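Side-chain contact in hypothetical protein PH1109 (Pyrococcus horikoshii, PDB 2D59), which is of unknown function but belongs to the CoA-binding domain family, with a Rossmann-like fold built round a parallel sheet: residues Met42-Glu47 with Cys132-His137. Residues are numbered along the deposited sequence; the frame is centred on the assembly and turned at random.
Sequences MKYLLE and CMMREH
Tyr44 and Met134 have the nearest pair of CA atoms, 6.6 Å apart, where the short helical segments 42-47 and 133-137 run at 47° to each other, their axes 9.7 Å apart at the closest. In this Rossmann-like fold the contact joins the helix between strands 24-28 and 51-55 to the C-terminal helix that follows edge strand 126-129. Tyr44 bridges the gap: with CG anti to the backbone N (chi1 178°), its ring reaches over to the second helix. Met134 lies against one face of that ring, its CG 3.6 Å from the ring centroid and close to the normal, a CH-pi contact. The sulfur makes a more oblique Met-aromatic contact, nearer the root of the tyrosine, with SD 3.7 Å from Tyr44 CB. Ile40 and Val41, earlier on the helix of Tyr44, also touch Met134. One turn beyond Met134, His137 comes to the far rim of the phenol, the two ring planes turned 74° apart. His48, just past residues 42-47, stacks on Tyr44 and also meets the His137 ring, so three aromatic side chains gather here. Deeper, towards the sheet, Leu45 CD1 and Met133 SD meet at a looser 4.2 Å; Leu45 also rests on Val52 and Met133 on Leu19, which ties the pair to strand 51-55 and helix 12-21. Between residues 42-47 and 132-137 the hydrogen bond is Tyr44 OH to ND1 of His137, 2.8 Å, with the hydroxyl close to the imidazole plane.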
# COMPACT_ATOMS: atom_id res chain seq x y z
N MET A 42 2.92 1.64 -8.68
CA MET A 42 3.82 2.66 -8.17
C MET A 42 4.04 3.76 -9.21
O MET A 42 4.02 4.95 -8.89
CB MET A 42 5.17 2.07 -7.78
CG MET A 42 6.11 3.09 -7.16
SD MET A 42 7.58 2.31 -6.45
CE MET A 42 8.61 3.75 -6.16
N LYS A 43 4.24 3.36 -10.46
CA LYS A 43 4.47 4.33 -11.53
C LYS A 43 3.28 5.29 -11.61
O LYS A 43 3.45 6.50 -11.72
CB LYS A 43 4.66 3.60 -12.86
CG LYS A 43 4.97 4.52 -14.03
CD LYS A 43 5.19 3.71 -15.30
CE LYS A 43 5.44 4.61 -16.50
NZ LYS A 43 5.64 3.81 -17.74
N TYR A 44 2.08 4.73 -11.55
CA TYR A 44 0.85 5.52 -11.61
C TYR A 44 0.76 6.49 -10.44
O TYR A 44 0.42 7.66 -10.61
CB TYR A 44 -0.36 4.58 -11.63
CG TYR A 44 -1.70 5.28 -11.64
CD1 TYR A 44 -2.29 5.73 -10.46
CD2 TYR A 44 -2.37 5.52 -12.85
CE1 TYR A 44 -3.52 6.40 -10.48
CE2 TYR A 44 -3.59 6.18 -12.88
CZ TYR A 44 -4.16 6.62 -11.69
OH TYR A 44 -5.36 7.30 -11.72
N LEU A 45 1.06 6.00 -9.24
CA LEU A 45 1.00 6.84 -8.05
C LEU A 45 2.00 8.00 -8.13
O LEU A 45 1.67 9.13 -7.78
CB LEU A 45 1.26 6.01 -6.79
CG LEU A 45 0.20 4.95 -6.47
CD1 LEU A 45 0.66 4.10 -5.29
CD2 LEU A 45 -1.13 5.63 -6.16
N LEU A 46 3.21 7.72 -8.60
CA LEU A 46 4.20 8.77 -8.72
C LEU A 46 3.72 9.82 -9.71
O LEU A 46 3.89 11.02 -9.49
CB LEU A 46 5.54 8.19 -9.20
CG LEU A 46 6.31 7.35 -8.18
CD1 LEU A 46 7.52 6.71 -8.84
CD2 LEU A 46 6.74 8.22 -7.01
N GLU A 47 3.11 9.36 -10.79
CA GLU A 47 2.60 10.26 -11.82
C GLU A 47 1.40 11.06 -11.34
O GLU A 47 1.02 12.05 -11.96
CB GLU A 47 2.25 9.48 -13.09
CG GLU A 47 3.47 8.90 -13.79
CD GLU A 47 3.12 7.91 -14.89
OE1 GLU A 47 4.05 7.43 -15.57
OE2 GLU A 47 1.92 7.62 -15.07
N CYS A 132 -7.17 -2.22 -5.67
CA CYS A 132 -5.89 -1.75 -6.18
C CYS A 132 -5.87 -0.23 -6.07
O CYS A 132 -6.82 0.43 -6.49
CB CYS A 132 -5.71 -2.17 -7.64
SG CYS A 132 -4.25 -1.46 -8.42
N MET A 133 -4.81 0.33 -5.50
CA MET A 133 -4.73 1.79 -5.36
C MET A 133 -4.90 2.52 -6.69
O MET A 133 -5.54 3.57 -6.74
CB MET A 133 -3.42 2.21 -4.69
CG MET A 133 -3.37 1.89 -3.20
SD MET A 133 -2.08 2.82 -2.33
CE MET A 133 -2.92 4.43 -2.11
N MET A 134 -4.33 1.97 -7.75
CA MET A 134 -4.44 2.59 -9.06
C MET A 134 -5.86 2.49 -9.61
O MET A 134 -6.43 3.48 -10.08
CB MET A 134 -3.48 1.93 -10.05
CG MET A 134 -3.67 2.42 -11.47
SD MET A 134 -2.45 1.73 -12.59
CE MET A 134 -3.13 0.11 -12.86
N ARG A 135 -6.43 1.28 -9.56
CA ARG A 135 -7.78 1.06 -10.05
C ARG A 135 -8.77 1.96 -9.33
O ARG A 135 -9.62 2.59 -9.96
CB ARG A 135 -8.18 -0.40 -9.85
CG ARG A 135 -9.38 -0.82 -10.68
CD ARG A 135 -8.97 -1.78 -11.79
NE ARG A 135 -8.82 -3.15 -11.29
CZ ARG A 135 -8.27 -4.14 -11.98
NH1 ARG A 135 -8.18 -5.35 -11.44
NH2 ARG A 135 -7.80 -3.93 -13.20
N GLU A 136 -8.66 2.01 -8.01
CA GLU A 136 -9.56 2.84 -7.21
C GLU A 136 -9.38 4.32 -7.54
O GLU A 136 -10.36 5.06 -7.67
CB GLU A 136 -9.31 2.60 -5.71
CG GLU A 136 -9.70 1.22 -5.21
CD GLU A 136 -11.14 0.88 -5.53
OE1 GLU A 136 -11.39 0.30 -6.60
OE2 GLU A 136 -12.02 1.20 -4.71
N HIS A 137 -8.13 4.75 -7.68
CA HIS A 137 -7.88 6.15 -7.99
C HIS A 137 -8.49 6.50 -9.34
O HIS A 137 -9.19 7.50 -9.48
CB HIS A 137 -6.37 6.42 -8.00
CG HIS A 137 -6.03 7.87 -8.13
ND1 HIS A 137 -6.05 8.54 -9.33
CD2 HIS A 137 -5.67 8.78 -7.20
CE1 HIS A 137 -5.72 9.80 -9.14
NE2 HIS A 137 -5.49 9.98 -7.85